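Local coordinates for protein DNA polymerase (Pyrobaculum calidifontis, PDB 5MDN) that probably extends DNA chains by template-directed addition of deoxyribonucleotides, with release of diphosphate, as a polymerase of the type-B family, at residues A368-G371 with N372-E375; L575-Y578 with V579-H583; G607-R610 with D611-D615; V662-K666 with A667-D671. One frame throughout, in Å; residues are numbered along the deposited sequence.

Interaction 1. Residues A368-G371 with N372-E375; sequences ASVG and NRVE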
loop_
_atom_site.group_PDB
_atom_site.type_symbol
_atom_site.label_atom_id
_atom_site.label_comp_id
_atom_site.label_asym_id
_atom_site.label_seq_id
_atom_site.Cartn_x
_atom_site.Cartn_y
_atom_site.Cartn_z
ATOM N N ALA A 368 -3.749 -3.813 2.435
ATOM C CA ALA A 368 -4.897 -2.962 2.705
ATOM C C ALA A 368 -4.568 -1.500 2.424
ATOM O O ALA A 368 -3.413 -1.071 2.486
ATOM C CB ALA A 368 -5.349 -3.128 4.156
ATOM N N SER A 369 -5.605 -0.727 2.115
ATOM C CA SER A 369 -5.433 0.700 1.901
ATOM C C SER A 369 -5.249 1.412 3.239
ATOM O O SER A 369 -5.550 0.871 4.308
ATOM C CB SER A 369 -6.625 1.289 1.143
ATOM O OG SER A 369 -7.824 1.172 1.886
ATOM N N VAL A 370 -4.724 2.639 3.164
ATOM C CA VAL A 370 -4.450 3.415 4.373
ATOM C C VAL A 370 -5.714 3.564 5.213
ATOM O O VAL A 370 -5.693 3.373 6.436
ATOM C CB VAL A 370 -3.845 4.782 4.008
ATOM C CG1 VAL A 370 -3.555 5.583 5.265
ATOM C CG2 VAL A 370 -2.580 4.589 3.184
ATOM N N GLY A 371 -6.833 3.908 4.568
ATOM C CA GLY A 371 -8.088 4.022 5.292
ATOM C C GLY A 371 -8.582 2.685 5.798
ATOM O O GLY A 371 -9.119 2.589 6.904
ATOM N N ASN A 372 -8.423 1.638 4.993
ATOM C CA ASN A 372 -8.774 0.310 5.472
ATOM C C ASN A 372 -7.922 -0.077 6.683
ATOM O O ASN A 372 -8.432 -0.672 7.639
ATOM C CB ASN A 372 -8.672 -0.704 4.324
ATOM C CG ASN A 372 -9.219 -2.072 4.697
ATOM O OD1 ASN A 372 -10.332 -2.460 4.335
ATOM N ND2 ASN A 372 -8.410 -2.821 5.414
ATOM N N ARG A 373 -6.633 0.278 6.679
ATOM C CA ARG A 373 -5.768 -0.022 7.821
ATOM C C ARG A 373 -6.217 0.735 9.071
ATOM O O ARG A 373 -6.234 0.175 10.175
ATOM C CB ARG A 373 -4.316 0.315 7.470
ATOM C CG ARG A 373 -3.265 -0.357 8.339
ATOM C CD ARG A 373 -1.865 0.068 7.918
ATOM N NE ARG A 373 -1.567 -0.286 6.530
ATOM C CZ ARG A 373 -1.213 0.592 5.597
ATOM N NH1 ARG A 373 -1.107 1.876 5.904
ATOM N NH2 ARG A 373 -0.955 0.188 4.358
ATOM N N VAL A 374 -6.572 2.015 8.918
ATOM C CA VAL A 374 -6.986 2.828 10.060
ATOM C C VAL A 374 -8.313 2.331 10.623
ATOM O O VAL A 374 -8.525 2.326 11.841
ATOM C CB VAL A 374 -7.074 4.307 9.637
ATOM C CG1 VAL A 374 -7.790 5.146 10.689
ATOM C CG2 VAL A 374 -5.692 4.864 9.353
ATOM N N GLU A 375 -9.217 1.884 9.749
ATOM C CA GLU A 375 -10.529 1.444 10.207
ATOM C C GLU A 375 -10.446 0.165 11.032
ATOM O O GLU A 375 -11.233 -0.017 11.968
ATOM C CB GLU A 375 -11.457 1.261 9.010
ATOM C CG GLU A 375 -12.923 1.281 9.364
ATOM C CD GLU A 375 -13.790 1.600 8.165
ATOM O OE1 GLU A 375 -13.900 0.744 7.262
ATOM O OE2 GLU A 375 -14.357 2.712 8.122
#

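Interaction 2. Residues L575-Y578 with V579-H583; sequences LVKY and VEERH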
loop_
_atom_site.group_PDB
_atom_site.type_symbol
_atom_site.label_atom_id
_atom_site.label_comp_id
_atom_site.label_asym_id
_atom_site.label_seq_id
_atom_site.Cartn_x
_atom_site.Cartn_y
_atom_site.Cartn_z
ATOM N N LEU A 575 11.190 29.720 12.904
ATOM C CA LEU A 575 9.833 29.416 12.458
ATOM C C LEU A 575 9.348 28.088 13.027
ATOM O O LEU A 575 8.191 27.970 13.441
ATOM C CB LEU A 575 9.771 29.397 10.931
ATOM C CG LEU A 575 8.416 29.021 10.327
ATOM C CD1 LEU A 575 7.339 29.992 10.789
ATOM C CD2 LEU A 575 8.487 28.972 8.809
ATOM N N VAL A 576 10.221 27.079 13.058
ATOM C CA VAL A 576 9.840 25.783 13.609
ATOM C C VAL A 576 9.626 25.886 15.114
ATOM O O VAL A 576 8.644 25.366 15.656
ATOM C CB VAL A 576 10.900 24.722 13.262
ATOM C CG1 VAL A 576 10.591 23.406 13.963
ATOM C CG2 VAL A 576 10.983 24.525 11.758
ATOM N N LYS A 577 10.545 26.557 15.810
ATOM C CA LYS A 577 10.394 26.745 17.248
ATOM C C LYS A 577 9.180 27.608 17.572
ATOM O O LYS A 577 8.596 27.474 18.654
ATOM C CB LYS A 577 11.678 27.341 17.826
ATOM C CG LYS A 577 11.864 27.103 19.315
ATOM C CD LYS A 577 13.274 27.478 19.750
ATOM C CE LYS A 577 13.535 27.077 21.192
ATOM N NZ LYS A 577 14.994 26.975 21.475
ATOM N N TYR A 578 8.794 28.502 16.657
ATOM C CA TYR A 578 7.580 29.293 16.841
ATOM C C TYR A 578 6.342 28.402 16.860
ATOM O O TYR A 578 5.499 28.515 17.756
ATOM C CB TYR A 578 7.474 30.348 15.738
ATOM C CG TYR A 578 6.117 31.012 15.621
ATOM C CD1 TYR A 578 5.741 32.034 16.484
ATOM C CD2 TYR A 578 5.223 30.631 14.627
ATOM C CE1 TYR A 578 4.503 32.645 16.371
ATOM C CE2 TYR A 578 3.988 31.237 14.507
ATOM C CZ TYR A 578 3.632 32.244 15.380
ATOM O OH TYR A 578 2.401 32.848 15.262
ATOM N N VAL A 579 6.221 27.505 15.876
ATOM C CA VAL A 579 5.027 26.669 15.770
ATOM C C VAL A 579 4.895 25.747 16.976
ATOM O O VAL A 579 3.780 25.436 17.412
ATOM C CB VAL A 579 5.052 25.876 14.448
ATOM C CG1 VAL A 579 3.778 25.060 14.285
ATOM C CG2 VAL A 579 5.228 26.817 13.267
ATOM N N GLU A 580 6.020 25.300 17.541
ATOM C CA GLU A 580 5.961 24.496 18.757
ATOM C C GLU A 580 5.459 25.325 19.936
ATOM O O GLU A 580 4.533 24.917 20.645
ATOM C CB GLU A 580 7.336 23.901 19.058
ATOM C CG GLU A 580 7.301 22.552 19.778
ATOM C CD GLU A 580 6.584 22.608 21.115
ATOM O OE1 GLU A 580 7.111 23.257 22.042
ATOM O OE2 GLU A 580 5.493 22.005 21.234
ATOM N N GLU A 581 6.072 26.486 20.171
ATOM C CA GLU A 581 5.690 27.306 21.318
ATOM C C GLU A 581 4.295 27.901 21.138
ATOM O O GLU A 581 3.500 27.932 22.083
ATOM C CB GLU A 581 6.733 28.399 21.545
ATOM C CG GLU A 581 8.075 27.858 22.020
ATOM C CD GLU A 581 9.094 28.948 22.284
ATOM O OE1 GLU A 581 8.752 30.137 22.120
ATOM O OE2 GLU A 581 10.241 28.615 22.656
ATOM N N ARG A 582 3.980 28.373 19.931
ATOM C CA ARG A 582 2.700 29.033 19.684
ATOM C C ARG A 582 1.556 28.038 19.537
ATOM O O ARG A 582 0.491 28.216 20.137
ATOM C CB ARG A 582 2.804 29.903 18.428
ATOM C CG ARG A 582 1.507 30.567 17.974
ATOM C CD ARG A 582 0.782 31.341 19.053
ATOM N NE ARG A 582 -0.640 31.465 18.736
ATOM C CZ ARG A 582 -1.143 32.305 17.836
ATOM N NH1 ARG A 582 -0.341 33.109 17.150
ATOM N NH2 ARG A 582 -2.451 32.340 17.617
ATOM N N HIS A 583 1.755 26.984 18.748
ATOM C CA HIS A 583 0.670 26.079 18.411
ATOM C C HIS A 583 0.800 24.693 19.030
ATOM O O HIS A 583 -0.136 23.894 18.910
ATOM C CB HIS A 583 0.554 25.954 16.885
ATOM C CG HIS A 583 0.029 27.191 16.224
ATOM N ND1 HIS A 583 0.798 27.973 15.389
ATOM C CD2 HIS A 583 -1.184 27.789 16.288
ATOM C CE1 HIS A 583 0.078 28.994 14.960
ATOM N NE2 HIS A 583 -1.128 28.906 15.490
#

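Interaction 3. Residues G607-R610 with D611-D615; sequences GLLR and DGRID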
loop_
_atom_site.group_PDB
_atom_site.type_symbol
_atom_site.label_atom_id
_atom_site.label_comp_id
_atom_site.label_asym_id
_atom_site.label_seq_id
_atom_site.Cartn_x
_atom_site.Cartn_y
_atom_site.Cartn_z
ATOM N N GLY A 607 12.132 17.393 -7.690
ATOM C CA GLY A 607 13.074 17.931 -6.729
ATOM C C GLY A 607 14.375 17.162 -6.663
ATOM O O GLY A 607 14.386 15.931 -6.755
ATOM N N LEU A 608 15.482 17.883 -6.503
ATOM C CA LEU A 608 16.820 17.301 -6.488
ATOM C C LEU A 608 17.324 17.298 -5.050
ATOM O O LEU A 608 17.550 18.361 -4.464
ATOM C CB LEU A 608 17.761 18.082 -7.405
ATOM C CG LEU A 608 19.239 17.691 -7.405
ATOM C CD1 LEU A 608 19.420 16.246 -7.839
ATOM C CD2 LEU A 608 20.034 18.626 -8.303
ATOM N N LEU A 609 17.498 16.106 -4.489
ATOM C CA LEU A 609 17.985 15.970 -3.126
ATOM C C LEU A 609 19.499 16.163 -3.075
ATOM O O LEU A 609 20.199 16.088 -4.089
ATOM C CB LEU A 609 17.609 14.604 -2.551
ATOM C CG LEU A 609 16.114 14.307 -2.410
ATOM C CD1 LEU A 609 15.886 12.827 -2.148
ATOM C CD2 LEU A 609 15.510 15.149 -1.298
ATOM N N ARG A 610 19.999 16.425 -1.864
ATOM C CA ARG A 610 21.424 16.687 -1.686
ATOM C C ARG A 610 22.280 15.496 -2.102
ATOM O O ARG A 610 23.404 15.682 -2.583
ATOM C CB ARG A 610 21.710 17.061 -0.232
ATOM C CG ARG A 610 21.005 18.320 0.243
ATOM C CD ARG A 610 21.624 19.570 -0.360
ATOM N NE ARG A 610 20.929 20.785 0.059
ATOM C CZ ARG A 610 21.158 21.992 -0.449
ATOM N NH1 ARG A 610 22.071 22.154 -1.398
ATOM N NH2 ARG A 610 20.479 23.040 -0.003
ATOM N N ASP A 611 21.776 14.275 -1.928
ATOM C CA ASP A 611 22.517 13.085 -2.326
ATOM C C ASP A 611 22.444 12.806 -3.824
ATOM O O ASP A 611 23.061 11.840 -4.287
ATOM C CB ASP A 611 22.019 11.864 -1.543
ATOM C CG ASP A 611 20.565 11.532 -1.827
ATOM O OD1 ASP A 611 19.874 12.346 -2.475
ATOM O OD2 ASP A 611 20.112 10.450 -1.398
ATOM N N GLY A 612 21.710 13.617 -4.585
ATOM C CA GLY A 612 21.627 13.473 -6.022
ATOM C C GLY A 612 20.369 12.799 -6.530
ATOM O O GLY A 612 20.114 12.838 -7.740
ATOM N N ARG A 613 19.580 12.186 -5.652
ATOM C CA ARG A 613 18.351 11.530 -6.079
ATOM C C ARG A 613 17.291 12.556 -6.460
ATOM O O ARG A 613 17.040 13.515 -5.723
ATOM C CB ARG A 613 17.817 10.622 -4.972
ATOM C CG ARG A 613 18.572 9.320 -4.794
ATOM C CD ARG A 613 17.946 8.503 -3.680
ATOM N NE ARG A 613 18.003 9.213 -2.404
ATOM C CZ ARG A 613 17.129 9.051 -1.416
ATOM N NH1 ARG A 613 16.122 8.199 -1.550
ATOM N NH2 ARG A 613 17.263 9.742 -0.291
ATOM N N ILE A 614 16.681 12.358 -7.617
ATOM C CA ILE A 614 15.508 13.120 -8.029
ATOM C C ILE A 614 14.263 12.348 -7.609
ATOM O O ILE A 614 14.206 11.118 -7.739
ATOM C CB ILE A 614 15.519 13.379 -9.551
ATOM C CG1 ILE A 614 16.620 14.372 -9.958
ATOM C CG2 ILE A 614 14.163 13.875 -10.042
ATOM C CD1 ILE A 614 18.000 13.750 -10.108
ATOM N N ASP A 615 13.256 13.061 -7.107
ATOM C CA ASP A 615 11.936 12.485 -6.910
ATOM C C ASP A 615 10.884 13.395 -7.526
ATOM O O ASP A 615 11.053 14.615 -7.594
ATOM C CB ASP A 615 11.630 12.210 -5.417
ATOM C CG ASP A 615 11.829 13.430 -4.520
ATOM O OD1 ASP A 615 11.640 14.578 -4.972
ATOM O OD2 ASP A 615 12.167 13.228 -3.334
#

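Interaction 4. Residues V662-K666 with A667-D671; sequences VERLK and AYKFD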
loop_
_atom_site.group_PDB
_atom_site.type_symbol
_atom_site.label_atom_id
_atom_site.label_comp_id
_atom_site.label_asym_id
_atom_site.label_seq_id
_atom_site.Cartn_x
_atom_site.Cartn_y
_atom_site.Cartn_z
ATOM N N VAL A 662 17.154 13.703 -31.485
ATOM C CA VAL A 662 16.563 13.700 -32.821
ATOM C C VAL A 662 17.642 13.456 -33.869
ATOM O O VAL A 662 17.409 12.784 -34.881
ATOM C CB VAL A 662 15.806 15.020 -33.072
ATOM C CG1 VAL A 662 15.382 15.129 -34.526
ATOM C CG2 VAL A 662 14.595 15.117 -32.159
ATOM N N GLU A 663 18.847 13.988 -33.634
ATOM C CA GLU A 663 19.948 13.811 -34.576
ATOM C C GLU A 663 20.328 12.338 -34.707
ATOM O O GLU A 663 20.405 11.803 -35.819
ATOM C CB GLU A 663 21.146 14.661 -34.136
ATOM C CG GLU A 663 22.280 14.752 -35.151
ATOM C CD GLU A 663 23.294 13.634 -35.004
ATOM O OE1 GLU A 663 23.235 12.908 -33.988
ATOM O OE2 GLU A 663 24.140 13.470 -35.908
ATOM N N ARG A 664 20.570 11.657 -33.580
ATOM C CA ARG A 664 20.853 10.227 -33.660
ATOM C C ARG A 664 19.633 9.431 -34.099
ATOM O O ARG A 664 19.783 8.326 -34.629
ATOM C CB ARG A 664 21.319 9.659 -32.317
ATOM C CG ARG A 664 20.232 9.621 -31.262
ATOM C CD ARG A 664 20.588 8.674 -30.132
ATOM N NE ARG A 664 19.534 8.624 -29.123
ATOM C CZ ARG A 664 18.522 7.763 -29.161
ATOM N NH1 ARG A 664 18.433 6.894 -30.160
ATOM N NH2 ARG A 664 17.601 7.772 -28.208
ATOM N N LEU A 665 18.428 9.962 -33.880
ATOM C CA LEU A 665 17.222 9.236 -34.258
ATOM C C LEU A 665 17.023 9.261 -35.765
ATOM O O LEU A 665 16.629 8.253 -36.362
ATOM C CB LEU A 665 16.008 9.827 -33.539
ATOM C CG LEU A 665 14.731 8.995 -33.421
ATOM C CD1 LEU A 665 15.028 7.636 -32.811
ATOM C CD2 LEU A 665 13.686 9.740 -32.602
ATOM N N LYS A 666 17.301 10.401 -36.399
ATOM C CA LYS A 666 17.258 10.481 -37.852
ATOM C C LYS A 666 18.471 9.829 -38.504
ATOM O O LYS A 666 18.417 9.502 -39.694
ATOM C CB LYS A 666 17.145 11.941 -38.295
ATOM C CG LYS A 666 15.728 12.488 -38.222
ATOM C CD LYS A 666 15.622 13.854 -38.876
ATOM C CE LYS A 666 14.177 14.322 -38.933
ATOM N NZ LYS A 666 14.059 15.718 -39.441
ATOM N N ALA A 667 19.554 9.629 -37.753
ATOM C CA ALA A 667 20.731 8.929 -38.253
ATOM C C ALA A 667 20.608 7.417 -38.134
ATOM O O ALA A 667 21.548 6.703 -38.501
ATOM C CB ALA A 667 21.982 9.406 -37.514
ATOM N N TYR A 668 19.474 6.927 -37.632
ATOM C CA TYR A 668 19.182 5.500 -37.517
ATOM C C TYR A 668 20.229 4.788 -36.656
ATOM O O TYR A 668 20.930 3.875 -37.102
ATOM C CB TYR A 668 19.082 4.862 -38.910
ATOM C CG TYR A 668 18.026 5.486 -39.800
ATOM C CD1 TYR A 668 16.671 5.324 -39.540
ATOM C CD2 TYR A 668 18.393 6.244 -40.906
ATOM C CE1 TYR A 668 15.712 5.901 -40.359
ATOM C CE2 TYR A 668 17.445 6.821 -41.728
ATOM C CZ TYR A 668 16.107 6.648 -41.451
ATOM O OH TYR A 668 15.162 7.223 -42.269
ATOM N N LYS A 669 20.320 5.223 -35.396
ATOM C CA LYS A 669 21.181 4.577 -34.410
ATOM C C LYS A 669 20.395 4.207 -33.155
ATOM O O LYS A 669 20.989 3.959 -32.101
ATOM C CB LYS A 669 22.344 5.489 -34.014
ATOM C CG LYS A 669 23.510 4.764 -33.354
ATOM C CD LYS A 669 24.356 5.710 -32.535
ATOM C CE LYS A 669 23.500 6.222 -31.376
ATOM N NZ LYS A 669 24.235 7.030 -30.369
ATOM N N PHE A 670 19.074 4.149 -33.245
ATOM C CA PHE A 670 18.275 3.805 -32.084
ATOM C C PHE A 670 18.305 2.303 -31.821
ATOM O O PHE A 670 18.573 1.491 -32.711
ATOM C CB PHE A 670 16.833 4.276 -32.278
ATOM C CG PHE A 670 16.202 3.786 -33.548
ATOM C CD1 PHE A 670 15.668 2.508 -33.629
ATOM C CD2 PHE A 670 16.161 4.594 -34.671
ATOM C CE1 PHE A 670 15.097 2.054 -34.800
ATOM C CE2 PHE A 670 15.591 4.146 -35.845
ATOM C CZ PHE A 670 15.058 2.874 -35.909
ATOM N N ASP A 671 18.035 1.943 -30.571
ATOM C CA ASP A 671 17.678 0.577 -30.228
ATOM C C ASP A 671 16.168 0.455 -30.375
ATOM O O ASP A 671 15.424 1.329 -29.921
ATOM C CB ASP A 671 18.118 0.228 -28.805
ATOM C CG ASP A 671 17.841 -1.223 -28.448
ATOM O OD1 ASP A 671 17.418 -1.993 -29.335
ATOM O OD2 ASP A 671 18.047 -1.593 -27.272
#

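Interaction 1. Residues A368-G371 with N372-E375
S369 and N372 meet at the N-terminus of helix 370-384, with the serine hydroxyl turned back over the first turn. OG sits between the backbone N and the carbonyl carbon of its own residue (chi1 63°). There S369 OG accepts from N372 N at 3.2 Å, as an N-cap. The hydroxyl also lies beside the asparagine side chain, with S369 OG 3.2 Å from N372 CB. The N372 amide lies against A368: N372 ND2 is 3.3 Å from A368 CB and donates to the hydroxyl of Y265.

R373 runs along the opening turn and then bends at chi3 (-60°). This folds its guanidinium back beside A368 and V370. The approach is oblique to both, and R373 NH1 lies 4.1 Å from V370 CG2. NE donates to the V365 carbonyl, and NH2 forms a salt bridge with E284. In the backbone, R373 N donates to S369 O at 2.7 Å, and V374 N donates to V370 O. E375 N donates to G371 O, while its carboxylate reaches Y517 and R524.

The contact is buried. The serine hydroxyl takes up an N-H of the first turn that has no carbonyl earlier in the helix to meet. The buried guanidinium is satisfied by the V365 carbonyl at NE and by E284 at NH2, and its charge is probably offset by that glutamate.

Interaction 2. Residues L575-Y578 with V579-H583
Y578 carries its ring, and R582 its CG, anti to the backbone N (chi1 166° and 175°), and the two side chains leave helix 572-583 side by side, pointing the same way. One turn separates them. This chi1 lays R582 CG beside the ring; the bend at chi2 (52°) then sets the course of CD and the guanidinium. R582 CB stands over one face of the Y578 ring, 4.0 Å from the centroid, as a CH-pi contact offset toward the rim. R582 CG lies 3.7 Å from Y578 CZ. Farther out, the guanidinium plane stands at right angles to the ring, and R582 NH1 is 3.3 Å from Y578 OH. The hydroxyl has a definite hydrogen-bond partner in D544 of helix 528-551. The same aspartate forms a long, weak ion pair with R582, and Y548 stacks on the tyrosine ring.

V579 crosses the tyrosine at about a right angle, with V579 CG2 4.0 Å from Y578 CD2. H583 follows R582, and H583 NE2 sits over the centre of one guanidinium face. K577 and E581 lie one turn apart on the exposed side. Their charged atoms do not touch: K577 NZ is 5.2 Å from E581 OE2.

Backbone bonds run from V579, E580, E581 and R582 to the carbonyls four residues earlier. The bond from R582 N to Y578 O is 2.7 Å. The helix packs on V545 of helix 528-551 through L575 and V579. Y578 and R582 form an i to i+4 tyrosine-arginine pair on the last turns of an alpha helix.

Interaction 3. Residues G607-R610 with D611-D615
G607 to L609 and R613 to D615 run antiparallel, with G607 and D615 as a hydrogen-bonded pair and L608 and I614 as a non-hydrogen-bonded pair. L609 N donates to R613 O at 2.9 Å, just before the chain reverses. The reversal from L609 to G612 is a type I turn, closed by G612 N to L609 O at 2.9 Å. The backbone angles of G612 (phi 101°) would jam a CB against the preceding carbonyl, so glycine suits this place.

On one face of the sheet, L608 and I614 cross obliquely, with L608 CD1 3.7 Å from I614 CD1. Helix 628-643 packs against this pair. L609 points toward the returning chain. Its CD1 lies over one face of the R613 guanidinium, off toward the rim, with L609 CD1 3.9 Å from R613 NH2.

The D611 carboxylate folds back on the turn (chi1 63°). D611 OD1 accepts from R613 N, two residues on, at 3.2 Å: an Asx turn. The N-H comes from above the carboxylate plane. D611 OD2 takes R613 NE at 2.6 Å on its syn side, in a salt bridge; a second bond to it, from R613 NH2, is weak. The guanidinium also makes a cation-pi contact with Y299. Replacing R613 by an alanine would probably leave the D611 carboxylate without its cationic mate and take away the flat group that lies against L609 CD1.

D615 OD1 receives the hydroxyl of Y593, and R610 forms a salt bridge with D415. Strands 605-609 and 614-617, at one edge of a four-stranded antiparallel sheet, thus form a beta hairpin closed by a type I turn with a G1 beta bulge, G612 at the bulge position.

Interaction 4. Residues V662-K666 with A667-D671
R664 and K669 mark the backbone turn that ends helix 647-666: K669 N donates to R664 O at 3.2 Å, nearly straight in line with the carbonyl. Inside this bond, Y668 N donates weakly to L665 O at 3.4 Å. Y668 has a positive phi (59°), which turns the chain out of the helix. A667 N still makes a weak bond to E663 O.

The R664 side chain leaves with CG between the backbone N and the carbonyl carbon (chi1 69°), then extends to NE. This carries it alongside K669 and F670 of the departing chain. R664 NH1 reaches the backbone of F670, 3.6 Å from F670 CA, which lies at the guanidinium edge. K669 crosses the arginine at about a right angle, with K669 CE 4.0 Å from R664 CD. An alanine at R664 would probably leave the K669 chain without the CD it packs on and open a gap beside F670 CA and CB.

On the buried side, L665 meets the phenylalanine: L665 CD1 is 3.7 Å from F670 CD2. L665 also touches V743 and I747 of helix 743-756, and F670 touches V741 and L675. On the outer side, the K666 carbonyl oxygen lies over one face of the Y668 ring, with K666 O 3.5 Å from Y668 CD2.

The paired bonds and positive phi define a Schellman motif, closing the C-terminus of helix 647-666 at the surface, with L665 and F670 in apolar contact across it.

The four contacts follow one another along the chain, all within the family B polymerase range 360-762. Interaction 1 starts helix 370-384, near the chain centre; its A368 side chain lies about 9 Å from that of the magnesium ligand D363. Interaction 2 ends helix 572-583, which links strands 563-567 and 588-593 of one antiparallel sheet. Interaction 3 is a hairpin of another sheet. Interaction 4 ends helix 647-666, about 40 Å from the chain centre. Centres of successive contacts are 28 to 31 Å apart, and none touch. Interactions 2 and 4 are farthest apart, about 57 Å between centres. Each thus shapes a separate helix end or turn.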